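Local structure of alpha-L-rhamnosidase (Streptomyces avermitilis, 3W5M) at residues E603-M608 / E952-R957; A928-I933 / T969-R974; V943-R948 / F978-S983. The protein cleaves terminal non-reducing alpha-L-rhamnose from citrus flavonoids and gum arabic, and binds L-rhamnose through a separate calcium-dependent carbohydrate-binding module. One frame throughout, in Å; residues are numbered along the deposited sequence.

The three contacts lie close together on one side of the chain, around the beta-sandwich that follows the helical barrel. Centre-to-centre distances are about 9 Å between interactions 1 and 2, 6 Å between 2 and 3, and 14 Å between 1 and 3. Along the chain the segments interleave: 603-608, 928-933, 943-948, 952-957, 969-974, 978-983. All three reach the antiparallel sheet in which strands 600-604, 955-962, 965-974 and 977-984 are successive neighbours. Interaction 1 adds the strand leading into the barrel to its edge and interaction 2 binds the chain leaving the barrel to its face, both joining catalytic barrel and C-terminal domain; interaction 3 holds the two sheets of that domain together.

Interaction 1 of 3, residues E603-M608 / E952-R957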
ATOM      1  N   GLU A 603      15.567  -8.421  19.658  1.00 26.53           N
ATOM      2  CA  GLU A 603      15.054  -8.712  20.996  1.00 28.84           C
ATOM      3  C   GLU A 603      16.002  -8.163  22.050  1.00 30.16           C
ATOM      4  O   GLU A 603      17.215  -8.350  21.957  1.00 28.69           O
ATOM      5  CB  GLU A 603      14.863 -10.214  21.181  1.00 32.76           C
ATOM      6  CG  GLU A 603      14.223 -10.599  22.505  1.00 43.01           C
ATOM      7  CD  GLU A 603      14.144 -12.101  22.696  1.00 51.14           C
ATOM      8  OE1 GLU A 603      14.689 -12.858  21.850  1.00 52.68           O
ATOM      9  OE2 GLU A 603      13.532 -12.523  23.704  1.00 57.93           O
ATOM     10  N   THR A 604      15.433  -7.473  23.033  1.00 29.64           N
ATOM     11  CA  THR A 604      16.191  -6.919  24.164  1.00 30.59           C
ATOM     12  C   THR A 604      15.608  -7.478  25.464  1.00 32.81           C
ATOM     13  O   THR A 604      14.582  -8.179  25.441  1.00 28.53           O
ATOM     14  CB  THR A 604      16.124  -5.381  24.224  1.00 29.83           C
ATOM     15  OG1 THR A 604      14.830  -4.963  24.689  1.00 31.79           O
ATOM     16  CG2 THR A 604      16.421  -4.726  22.868  1.00 30.41           C
ATOM     17  N   ASN A 605      16.273  -7.176  26.586  1.00 34.57           N
ATOM     18  CA  ASN A 605      15.739  -7.457  27.923  1.00 35.77           C
ATOM     19  C   ASN A 605      14.541  -6.582  28.336  1.00 34.62           C
ATOM     20  O   ASN A 605      13.917  -6.860  29.367  1.00 37.35           O
ATOM     21  CB  ASN A 605      16.852  -7.289  28.975  1.00 36.10           C
ATOM     22  CG  ASN A 605      17.368  -5.860  29.047  1.00 36.93           C
ATOM     23  OD1 ASN A 605      18.072  -5.397  28.146  1.00 34.52           O
ATOM     24  ND2 ASN A 605      17.020  -5.150  30.122  1.00 36.25           N
ATOM     25  N   VAL A 606      14.243  -5.539  27.551  1.00 31.80           N
ATOM     26  CA  VAL A 606      13.217  -4.534  27.842  1.00 32.35           C
ATOM     27  C   VAL A 606      11.910  -4.704  27.054  1.00 34.80           C
ATOM     28  O   VAL A 606      11.837  -4.349  25.870  1.00 32.29           O
ATOM     29  CB  VAL A 606      13.751  -3.125  27.593  1.00 31.18           C
ATOM     30  CG1 VAL A 606      12.742  -2.075  28.037  1.00 32.04           C
ATOM     31  CG2 VAL A 606      15.068  -2.944  28.324  1.00 33.02           C
ATOM     32  N   PRO A 607      10.863  -5.232  27.722  1.00 35.43           N
ATOM     33  CA  PRO A 607       9.587  -5.485  27.040  1.00 33.21           C
ATOM     34  C   PRO A 607       9.088  -4.323  26.160  1.00 32.43           C
ATOM     35  O   PRO A 607       8.637  -4.573  25.032  1.00 29.73           O
ATOM     36  CB  PRO A 607       8.636  -5.784  28.200  1.00 34.33           C
ATOM     37  CG  PRO A 607       9.532  -6.441  29.207  1.00 33.32           C
ATOM     38  CD  PRO A 607      10.806  -5.650  29.137  1.00 35.41           C
ATOM     39  N   MET A 608       9.227  -3.079  26.628  1.00 30.15           N
ATOM     40  CA  MET A 608       8.711  -1.935  25.896  1.00 30.69           C
ATOM     41  C   MET A 608       9.409  -1.716  24.551  1.00 30.61           C
ATOM     42  O   MET A 608       8.804  -1.192  23.585  1.00 29.43           O
ATOM     43  CB  MET A 608       8.807  -0.659  26.714  1.00 37.61           C
ATOM     44  CG  MET A 608       7.876   0.432  26.212  1.00 42.07           C
ATOM     45  SD  MET A 608       8.540   2.098  26.367  1.00 56.04           S
ATOM     46  CE  MET A 608       9.495   2.198  24.847  1.00 48.57           C
ATOM     47  N   GLU A 952      17.983   1.149  29.877  1.00 35.41           N
ATOM     48  CA  GLU A 952      17.655  -0.035  30.649  1.00 34.62           C
ATOM     49  C   GLU A 952      18.090  -1.275  29.913  1.00 34.78           C
ATOM     50  O   GLU A 952      17.751  -2.392  30.323  1.00 35.83           O
ATOM     51  CB  GLU A 952      16.140  -0.125  30.902  1.00 36.90           C
ATOM     52  CG  GLU A 952      15.424   1.202  31.098  1.00 40.40           C
ATOM     53  CD  GLU A 952      13.905   1.059  31.230  1.00 42.79           C
ATOM     54  OE1 GLU A 952      13.392  -0.080  31.348  1.00 44.40           O
ATOM     55  OE2 GLU A 952      13.221   2.103  31.208  1.00 43.02           O
ATOM     56  N   VAL A 953      18.824  -1.096  28.812  1.00 35.41           N
ATOM     57  CA  VAL A 953      19.195  -2.244  27.987  1.00 36.85           C
ATOM     58  C   VAL A 953      20.498  -2.867  28.489  1.00 35.30           C
ATOM     59  O   VAL A 953      21.535  -2.229  28.464  1.00 36.01           O
ATOM     60  CB  VAL A 953      19.347  -1.889  26.479  1.00 37.26           C
ATOM     61  CG1 VAL A 953      19.411  -3.176  25.661  1.00 38.19           C
ATOM     62  CG2 VAL A 953      18.218  -0.988  25.991  1.00 35.46           C
ATOM     63  N   THR A 954      20.447  -4.113  28.921  1.00 36.86           N
ATOM     64  CA  THR A 954      21.672  -4.790  29.340  1.00 39.83           C
ATOM     65  C   THR A 954      21.934  -6.026  28.492  1.00 40.38           C
ATOM     66  O   THR A 954      22.859  -6.810  28.750  1.00 38.44           O
ATOM     67  CB  THR A 954      21.610  -5.175  30.829  1.00 41.07           C
ATOM     68  OG1 THR A 954      20.501  -6.064  31.055  1.00 42.12           O
ATOM     69  CG2 THR A 954      21.482  -3.917  31.702  1.00 37.88           C
ATOM     70  N   SER A 955      21.121  -6.195  27.452  1.00 37.43           N
ATOM     71  CA  SER A 955      21.033  -7.475  26.792  1.00 35.39           C
ATOM     72  C   SER A 955      20.315  -7.225  25.480  1.00 34.16           C
ATOM     73  O   SER A 955      19.267  -6.598  25.483  1.00 32.68           O
ATOM     74  CB  SER A 955      20.173  -8.386  27.669  1.00 36.88           C
ATOM     75  OG  SER A 955      20.430  -9.746  27.408  1.00 41.66           O
ATOM     76  N   ALA A 956      20.897  -7.674  24.366  1.00 33.00           N
ATOM     77  CA  ALA A 956      20.242  -7.588  23.049  1.00 31.37           C
ATOM     78  C   ALA A 956      20.735  -8.668  22.103  1.00 32.16           C
ATOM     79  O   ALA A 956      21.886  -9.126  22.186  1.00 32.78           O
ATOM     80  CB  ALA A 956      20.427  -6.209  22.418  1.00 31.08           C
ATOM     81  N   ARG A 957      19.865  -9.083  21.191  1.00 31.74           N
ATOM     82  CA  ARG A 957      20.236 -10.050  20.176  1.00 30.74           C
ATOM     83  C   ARG A 957      19.481  -9.680  18.897  1.00 30.39           C
ATOM     84  O   ARG A 957      18.342  -9.234  18.958  1.00 28.65           O
ATOM     85  CB  ARG A 957      19.930 -11.474  20.649  1.00 34.41           C
ATOM     86  CG  ARG A 957      18.728 -12.131  20.015  1.00 44.04           C
ATOM     87  CD  ARG A 957      18.161 -13.245  20.882  1.00 49.58           C
ATOM     88  NE  ARG A 957      17.371 -14.202  20.101  1.00 58.94           N
ATOM     89  CZ  ARG A 957      16.361 -13.891  19.279  1.00 62.33           C
ATOM     90  NH1 ARG A 957      15.986 -12.631  19.084  1.00 61.62           N
ATOM     91  NH2 ARG A 957      15.727 -14.859  18.628  1.00 68.31           N
TER
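Asn605 grips the chain at Glu952 and Thr954 with both ends of its amide. ND2 gives a nearly straight bond to Glu952 O (2.9 Å, 174°), lying in both the amide and the carbonyl plane, while OD1 takes Thr954 N at 2.8 Å from above its own carbonyl plane. The amide is swung across by a chi1 of 63°, which sets CG between backbone N and carbonyl carbon. The backbone adds Asn605 N to Ser955 O, 3.2 Å. Further back, Glu603 and Arg957 form an antiparallel hydrogen-bonded pair, Glu603 N to Arg957 O 3.0 Å and Arg957 N to Glu603 O 2.9 Å. Their side chains meet by charge alone: Glu603 OE1 stands above the rim of one guanidinium face, 3.1 Å from Arg957 NH1, with the two planes 81° apart. Val606 lays CG2 against the Glu952 carbonyl. The turn carrying Asn605 is an ST turn, Thr604 OG1 accepting from Val606 N at 3.0 Å, and Thr604 N is tied to Asn610. Strand 600-604 is the outermost strand of its sheet within the chain, beside strand 955-962; Val606 occupies the N-cap position of helix 607-622, and Val953 tucks against Leu609, Ile930 and helix 867-875.

Interaction 2 of 3, residues A928-I933 / T969-R974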
ATOM      1  N   ALA A 928      20.780   0.060  14.533  1.00 24.11           N
ATOM      2  CA  ALA A 928      22.175   0.502  14.381  1.00 26.40           C
ATOM      3  C   ALA A 928      22.930   0.578  15.712  1.00 26.81           C
ATOM      4  O   ALA A 928      24.117   0.275  15.758  1.00 27.61           O
ATOM      5  CB  ALA A 928      22.245   1.829  13.637  1.00 24.93           C
ATOM      6  N   ASN A 929      22.226   0.908  16.796  1.00 28.13           N
ATOM      7  CA  ASN A 929      22.881   1.239  18.085  1.00 28.63           C
ATOM      8  C   ASN A 929      22.634   0.287  19.240  1.00 30.28           C
ATOM      9  O   ASN A 929      23.525   0.071  20.074  1.00 31.97           O
ATOM     10  CB  ASN A 929      22.510   2.648  18.491  1.00 28.95           C
ATOM     11  CG  ASN A 929      22.905   3.669  17.453  1.00 29.69           C
ATOM     12  OD1 ASN A 929      22.057   4.229  16.766  1.00 31.69           O
ATOM     13  ND2 ASN A 929      24.199   3.910  17.320  1.00 31.49           N
ATOM     14  N   ILE A 930      21.450  -0.316  19.300  1.00 26.76           N
ATOM     15  CA  ILE A 930      21.203  -1.295  20.339  1.00 27.60           C
ATOM     16  C   ILE A 930      21.628  -2.646  19.810  1.00 29.93           C
ATOM     17  O   ILE A 930      22.390  -3.366  20.457  1.00 29.75           O
ATOM     18  CB  ILE A 930      19.724  -1.296  20.841  1.00 28.25           C
ATOM     19  CG1 ILE A 930      19.344   0.103  21.331  1.00 28.79           C
ATOM     20  CG2 ILE A 930      19.529  -2.393  21.899  1.00 28.03           C
ATOM     21  CD1 ILE A 930      17.872   0.319  21.662  1.00 30.94           C
ATOM     22  N   ALA A 931      21.147  -2.998  18.612  1.00 29.20           N
ATOM     23  CA  ALA A 931      21.599  -4.230  17.973  1.00 32.13           C
ATOM     24  C   ALA A 931      23.047  -4.067  17.446  1.00 28.73           C
ATOM     25  O   ALA A 931      23.801  -5.021  17.392  1.00 32.93           O
ATOM     26  CB  ALA A 931      20.634  -4.633  16.861  1.00 28.84           C
ATOM     27  N   GLY A 932      23.430  -2.849  17.089  1.00 32.28           N
ATOM     28  CA  GLY A 932      24.797  -2.606  16.633  1.00 30.41           C
ATOM     29  C   GLY A 932      25.073  -3.177  15.251  1.00 33.26           C
ATOM     30  O   GLY A 932      26.114  -3.808  15.029  1.00 33.63           O
ATOM     31  N   ILE A 933      24.139  -2.956  14.321  1.00 29.53           N
ATOM     32  CA  ILE A 933      24.261  -3.462  12.945  1.00 26.13           C
ATOM     33  C   ILE A 933      23.992  -2.308  12.008  1.00 26.26           C
ATOM     34  O   ILE A 933      22.867  -1.818  11.934  1.00 26.01           O
ATOM     35  CB  ILE A 933      23.261  -4.612  12.649  1.00 23.41           C
ATOM     36  CG1 ILE A 933      23.576  -5.828  13.525  1.00 22.82           C
ATOM     37  CG2 ILE A 933      23.289  -4.976  11.154  1.00 22.75           C
ATOM     38  CD1 ILE A 933      22.633  -7.013  13.339  1.00 22.95           C
ATOM     39  N   THR A 969      24.146 -10.404  15.845  1.00 29.58           N
ATOM     40  CA  THR A 969      24.797  -9.896  17.054  1.00 31.42           C
ATOM     41  C   THR A 969      24.073 -10.416  18.294  1.00 33.48           C
ATOM     42  O   THR A 969      22.878 -10.699  18.255  1.00 32.39           O
ATOM     43  CB  THR A 969      24.840  -8.353  17.150  1.00 32.02           C
ATOM     44  OG1 THR A 969      23.503  -7.821  17.143  1.00 36.43           O
ATOM     45  CG2 THR A 969      25.654  -7.736  16.026  1.00 32.52           C
ATOM     46  N   ARG A 970      24.825 -10.574  19.384  1.00 31.80           N
ATOM     47  CA  ARG A 970      24.264 -10.916  20.675  1.00 31.40           C
ATOM     48  C   ARG A 970      25.233 -10.390  21.714  1.00 33.00           C
ATOM     49  O   ARG A 970      26.398 -10.796  21.730  1.00 31.69           O
ATOM     50  CB  ARG A 970      24.110 -12.415  20.829  1.00 33.65           C
ATOM     51  CG  ARG A 970      23.483 -12.790  22.161  1.00 41.77           C
ATOM     52  CD  ARG A 970      23.054 -14.241  22.171  1.00 48.43           C
ATOM     53  NE  ARG A 970      23.010 -14.773  23.529  1.00 56.34           N
ATOM     54  CZ  ARG A 970      23.153 -16.062  23.839  1.00 60.27           C
ATOM     55  NH1 ARG A 970      23.357 -16.971  22.887  1.00 61.67           N
ATOM     56  NH2 ARG A 970      23.103 -16.445  25.107  1.00 61.11           N
ATOM     57  N   TRP A 971      24.765  -9.482  22.557  1.00 32.06           N
ATOM     58  CA  TRP A 971      25.610  -8.950  23.617  1.00 32.43           C
ATOM     59  C   TRP A 971      24.896  -8.916  24.961  1.00 35.42           C
ATOM     60  O   TRP A 971      23.661  -8.847  25.028  1.00 31.97           O
ATOM     61  CB  TRP A 971      26.184  -7.576  23.257  1.00 30.39           C
ATOM     62  CG  TRP A 971      25.198  -6.463  23.038  1.00 32.64           C
ATOM     63  CD1 TRP A 971      24.691  -6.046  21.837  1.00 32.13           C
ATOM     64  CD2 TRP A 971      24.644  -5.590  24.030  1.00 32.29           C
ATOM     65  NE1 TRP A 971      23.841  -4.980  22.022  1.00 32.28           N
ATOM     66  CE2 TRP A 971      23.800  -4.675  23.358  1.00 33.03           C
ATOM     67  CE3 TRP A 971      24.774  -5.490  25.428  1.00 35.25           C
ATOM     68  CZ2 TRP A 971      23.076  -3.680  24.035  1.00 33.12           C
ATOM     69  CZ3 TRP A 971      24.054  -4.491  26.098  1.00 33.09           C
ATOM     70  CH2 TRP A 971      23.215  -3.609  25.397  1.00 33.76           C
ATOM     71  N   GLN A 972      25.696  -8.972  26.029  1.00 36.60           N
ATOM     72  CA  GLN A 972      25.185  -9.008  27.397  1.00 38.43           C
ATOM     73  C   GLN A 972      26.155  -8.278  28.312  1.00 38.77           C
ATOM     74  O   GLN A 972      27.368  -8.509  28.234  1.00 37.76           O
ATOM     75  CB  GLN A 972      25.032 -10.451  27.849  1.00 40.41           C
ATOM     76  CG  GLN A 972      24.443 -10.628  29.240  1.00 50.92           C
ATOM     77  CD  GLN A 972      24.102 -12.081  29.537  1.00 57.65           C
ATOM     78  OE1 GLN A 972      24.444 -12.987  28.769  1.00 63.25           O
ATOM     79  NE2 GLN A 972      23.426 -12.312  30.654  1.00 64.21           N
ATOM     80  N   GLN A 973      25.619  -7.375  29.132  1.00 40.52           N
ATOM     81  CA  GLN A 973      26.332  -6.810  30.291  1.00 45.18           C
ATOM     82  C   GLN A 973      25.909  -7.541  31.560  1.00 48.82           C
ATOM     83  O   GLN A 973      24.716  -7.541  31.909  1.00 46.30           O
ATOM     84  CB  GLN A 973      25.985  -5.350  30.482  1.00 47.13           C
ATOM     85  CG  GLN A 973      26.665  -4.407  29.527  1.00 49.24           C
ATOM     86  CD  GLN A 973      26.461  -2.966  29.932  1.00 50.90           C
ATOM     87  OE1 GLN A 973      25.358  -2.561  30.304  1.00 55.69           O
ATOM     88  NE2 GLN A 973      27.521  -2.182  29.862  1.00 51.31           N
ATOM     89  N   ARG A 974      26.867  -8.161  32.250  1.00 48.77           N
ATOM     90  CA  ARG A 974      26.584  -8.755  33.549  1.00 51.32           C
ATOM     91  C   ARG A 974      27.790  -8.758  34.469  1.00 54.55           C
ATOM     92  O   ARG A 974      28.933  -8.843  34.016  1.00 52.68           O
ATOM     93  CB  ARG A 974      25.992 -10.150  33.413  1.00 56.78           C
ATOM     94  CG  ARG A 974      24.809 -10.365  34.344  1.00 66.19           C
ATOM     95  CD  ARG A 974      23.958 -11.549  33.910  1.00 73.29           C
ATOM     96  NE  ARG A 974      24.791 -12.678  33.490  1.00 80.05           N
ATOM     97  CZ  ARG A 974      25.399 -13.523  34.323  1.00 85.08           C
ATOM     98  NH1 ARG A 974      25.270 -13.389  35.641  1.00 88.58           N
ATOM     99  NH2 ARG A 974      26.145 -14.508  33.834  1.00 83.93           N
TER
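Trp971 points the N-H edge of its indole straight at the carbonyl of Ile930. NE1 lies 2.7 Å from Ile930 O with an N-H...O angle of 162°; the oxygen lies in the ring plane, and the donor sits nearly along the C=O axis. A chi1 of 62° tucks CG over the main chain and presents the indole edge to the loop. Ile930 adds an apolar touch beside this bond, its CG2 4.3 Å from Trp971 CZ2 on the six-membered ring. Two residues earlier on the same strand face, Thr969 serves the next carbonyl: OG1 donates to Ala931 O at 2.8 Å, tilted 18° from the carbonyl plane. Two consecutive carbonyls are therefore taken by two side chains at i and i+2 of a beta strand. They lie where the chain leaves helix 923-929; carbonyls past a helix end commonly lack in-helix amide partners, and here side chains of strand 965-974 bond two carbonyls of buried residues as the polypeptide passes from the (alpha/alpha)6 barrel into the beta-sandwich. Gly932, with positive phi, bends the chain there. After it, Ile933 runs alongside Thr969, the two side chains pointing opposite ways, with Ile933 CG1 3.8 Å from Thr969 CG2, and thus the threonine offers a hydroxyl to one residue and a methyl to another. Ala931 turns its CB away from strand 965-974 and touches Phe600 and Phe602, while Ile930 reaches on to Phe602, Thr604 and Val953. The Ile933 carbonyl is held by the hydroxyl of Tyr653.

Interaction 3 of 3, residues V943-R948 / F978-S983; sequences VVIRPR and FVLTCS
Cys982 SG, the one heteroatom in the side-chain contact, is met by a methyl, Ile945 CD1, at 4.0 Å; no hydrogen bond joins segments 943-948 and 978-983. Ile945 has CG1 anti to its carbonyl carbon (chi1 -59°) and an extended chain beyond, which carries CD1 over to the cysteine and leaves the branch methyl CG2 for Leu980, whose CD2 lies 4.1 Å away. The two side chains run at a slant to each other. Leu980 CD2 is shared: it also meets Pro947 CG at 4.2 Å, so one methyl packs against both the isoleucine and the proline. That same CG reaches the edge of the Phe978 ring, 4.4 Å from CZ and near the ring plane, so the proline meets the rim of the phenylalanine and not its face. Ile945, from strand 942-945, and Pro947, from the loop after it, cover the inner face of strand 977-984, where Phe978, Leu980 and Cys982 direct their side chains into the beta-sandwich. Between them Arg946 points away; its guanidinium forms a salt bridge with Asp1014 and a cation-pi contact with Trp993, while Arg948 NH2 lies 3.1 Å above the Arg946 guanidinium plane, over its centre. Trp971 of strand 965-974 packs against both Pro947 and Leu980. Strand 942-945 is bonded to strand 989-995, whose Val992 and Ile994 also touch Leu980, and strand 977-984 runs between strands 965-974 and 1024-1030 in the facing sheet.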
ATOM      1  N   VAL A 943      30.336  -4.241   7.626  1.00 24.94           N
ATOM      2  CA  VAL A 943      29.338  -3.952   8.657  1.00 26.46           C
ATOM      3  C   VAL A 943      30.021  -3.274   9.860  1.00 29.10           C
ATOM      4  O   VAL A 943      31.059  -3.763  10.340  1.00 28.65           O
ATOM      5  CB  VAL A 943      28.526  -5.222   9.062  1.00 26.36           C
ATOM      6  CG1 VAL A 943      29.424  -6.325   9.593  1.00 29.24           C
ATOM      7  CG2 VAL A 943      27.431  -4.894  10.065  1.00 25.75           C
ATOM      8  N   VAL A 944      29.473  -2.147  10.317  1.00 26.96           N
ATOM      9  CA  VAL A 944      29.939  -1.552  11.574  1.00 27.36           C
ATOM     10  C   VAL A 944      29.107  -2.132  12.714  1.00 28.05           C
ATOM     11  O   VAL A 944      27.868  -1.998  12.730  1.00 27.05           O
ATOM     12  CB  VAL A 944      29.838  -0.018  11.578  1.00 27.46           C
ATOM     13  CG1 VAL A 944      30.308   0.538  12.916  1.00 30.38           C
ATOM     14  CG2 VAL A 944      30.623   0.599  10.431  1.00 28.13           C
ATOM     15  N   ILE A 945      29.789  -2.819  13.629  1.00 28.66           N
ATOM     16  CA  ILE A 945      29.185  -3.420  14.807  1.00 28.27           C
ATOM     17  C   ILE A 945      29.569  -2.607  16.033  1.00 30.45           C
ATOM     18  O   ILE A 945      30.649  -2.793  16.626  1.00 29.54           O
ATOM     19  CB  ILE A 945      29.560  -4.907  14.931  1.00 29.36           C
ATOM     20  CG1 ILE A 945      29.067  -5.636  13.663  1.00 29.55           C
ATOM     21  CG2 ILE A 945      29.014  -5.498  16.213  1.00 27.16           C
ATOM     22  CD1 ILE A 945      29.399  -7.106  13.576  1.00 34.09           C
ATOM     23  N   ARG A 946      28.663  -1.711  16.407  1.00 30.12           N
ATOM     24  CA  ARG A 946      28.915  -0.741  17.467  1.00 31.88           C
ATOM     25  C   ARG A 946      27.695  -0.650  18.413  1.00 32.62           C
ATOM     26  O   ARG A 946      26.964   0.344  18.387  1.00 34.02           O
ATOM     27  CB  ARG A 946      29.277   0.610  16.847  1.00 34.22           C
ATOM     28  CG  ARG A 946      29.736   1.636  17.868  1.00 37.31           C
ATOM     29  CD  ARG A 946      30.236   2.923  17.244  1.00 39.77           C
ATOM     30  NE  ARG A 946      30.837   3.729  18.300  1.00 43.58           N
ATOM     31  CZ  ARG A 946      31.444   4.899  18.134  1.00 44.50           C
ATOM     32  NH1 ARG A 946      31.543   5.450  16.928  1.00 45.55           N
ATOM     33  NH2 ARG A 946      31.949   5.517  19.197  1.00 48.63           N
ATOM     34  N   PRO A 947      27.459  -1.717  19.210  1.00 33.98           N
ATOM     35  CA  PRO A 947      26.407  -1.662  20.222  1.00 36.51           C
ATOM     36  C   PRO A 947      26.792  -0.636  21.286  1.00 40.37           C
ATOM     37  O   PRO A 947      27.949  -0.615  21.737  1.00 39.54           O
ATOM     38  CB  PRO A 947      26.405  -3.076  20.815  1.00 36.31           C
ATOM     39  CG  PRO A 947      27.746  -3.654  20.481  1.00 34.61           C
ATOM     40  CD  PRO A 947      28.094  -3.049  19.161  1.00 33.68           C
ATOM     41  N   ARG A 948      25.845   0.222  21.653  1.00 37.75           N
ATOM     42  CA  ARG A 948      26.078   1.190  22.700  1.00 37.94           C
ATOM     43  C   ARG A 948      25.095   0.968  23.840  1.00 39.95           C
ATOM     44  O   ARG A 948      24.027   1.582  23.841  1.00 44.33           O
ATOM     45  CB  ARG A 948      25.929   2.605  22.146  1.00 35.06           C
ATOM     46  CG  ARG A 948      26.834   2.933  20.973  1.00 35.07           C
ATOM     47  CD  ARG A 948      26.229   4.074  20.202  1.00 33.81           C
ATOM     48  NE  ARG A 948      27.134   4.721  19.251  1.00 36.65           N
ATOM     49  CZ  ARG A 948      27.970   5.707  19.566  1.00 37.60           C
ATOM     50  NH1 ARG A 948      28.053   6.133  20.818  1.00 39.61           N
ATOM     51  NH2 ARG A 948      28.721   6.266  18.634  1.00 40.13           N
ATOM     52  N   PHE A 978      31.297  -7.751  29.974  1.00 45.69           N
ATOM     53  CA  PHE A 978      30.644  -7.583  28.674  1.00 42.22           C
ATOM     54  C   PHE A 978      31.056  -8.746  27.763  1.00 40.70           C
ATOM     55  O   PHE A 978      32.244  -9.058  27.641  1.00 38.69           O
ATOM     56  CB  PHE A 978      31.070  -6.236  28.080  1.00 42.59           C
ATOM     57  CG  PHE A 978      30.370  -5.865  26.800  1.00 47.69           C
ATOM     58  CD1 PHE A 978      29.133  -5.214  26.822  1.00 48.44           C
ATOM     59  CD2 PHE A 978      30.965  -6.118  25.560  1.00 48.87           C
ATOM     60  CE1 PHE A 978      28.497  -4.843  25.635  1.00 49.93           C
ATOM     61  CE2 PHE A 978      30.331  -5.756  24.370  1.00 49.25           C
ATOM     62  CZ  PHE A 978      29.094  -5.122  24.408  1.00 48.98           C
ATOM     63  N   VAL A 979      30.082  -9.416  27.152  1.00 35.11           N
ATOM     64  CA  VAL A 979      30.379 -10.382  26.108  1.00 35.04           C
ATOM     65  C   VAL A 979      29.573 -10.020  24.844  1.00 37.30           C
ATOM     66  O   VAL A 979      28.366  -9.766  24.920  1.00 33.87           O
ATOM     67  CB  VAL A 979      30.149 -11.842  26.591  1.00 39.57           C
ATOM     68  CG1 VAL A 979      28.757 -12.032  27.184  1.00 42.02           C
ATOM     69  CG2 VAL A 979      30.412 -12.863  25.488  1.00 37.30           C
ATOM     70  N   LEU A 980      30.256  -9.946  23.704  1.00 33.26           N
ATOM     71  CA  LEU A 980      29.592  -9.803  22.409  1.00 34.07           C
ATOM     72  C   LEU A 980      29.976 -10.972  21.511  1.00 35.02           C
ATOM     73  O   LEU A 980      31.162 -11.306  21.391  1.00 35.02           O
ATOM     74  CB  LEU A 980      29.967  -8.473  21.746  1.00 33.95           C
ATOM     75  CG  LEU A 980      29.621  -8.229  20.262  1.00 35.47           C
ATOM     76  CD1 LEU A 980      28.121  -8.125  20.016  1.00 34.92           C
ATOM     77  CD2 LEU A 980      30.284  -6.939  19.840  1.00 35.32           C
ATOM     78  N   THR A 981      28.983 -11.623  20.906  1.00 32.88           N
ATOM     79  CA  THR A 981      29.270 -12.571  19.832  1.00 32.50           C
ATOM     80  C   THR A 981      28.653 -11.990  18.557  1.00 33.51           C
ATOM     81  O   THR A 981      27.711 -11.189  18.613  1.00 29.32           O
ATOM     82  CB  THR A 981      28.698 -13.981  20.089  1.00 34.20           C
ATOM     83  OG1 THR A 981      27.303 -13.884  20.389  1.00 35.66           O
ATOM     84  CG2 THR A 981      29.416 -14.688  21.254  1.00 33.44           C
ATOM     85  N   CYS A 982      29.195 -12.365  17.409  1.00 30.37           N
ATOM     86  CA  CYS A 982      28.590 -11.939  16.165  1.00 32.33           C
ATOM     87  C   CYS A 982      28.907 -12.918  15.072  1.00 33.17           C
ATOM     88  O   CYS A 982      29.818 -13.747  15.198  1.00 33.00           O
ATOM     89  CB  CYS A 982      29.002 -10.498  15.805  1.00 32.59           C
ATOM     90  SG  CYS A 982      30.774 -10.214  15.610  1.00 40.03           S
ATOM     91  N   SER A 983      28.108 -12.856  14.016  1.00 32.19           N
ATOM     92  CA  SER A 983      28.281 -13.702  12.850  1.00 30.74           C
ATOM     93  C   SER A 983      28.299 -12.754  11.656  1.00 28.53           C
ATOM     94  O   SER A 983      27.398 -11.929  11.504  1.00 28.02           O
ATOM     95  CB  SER A 983      27.155 -14.744  12.769  1.00 30.57           C
ATOM     96  OG  SER A 983      27.337 -15.624  11.670  1.00 31.74           O
TER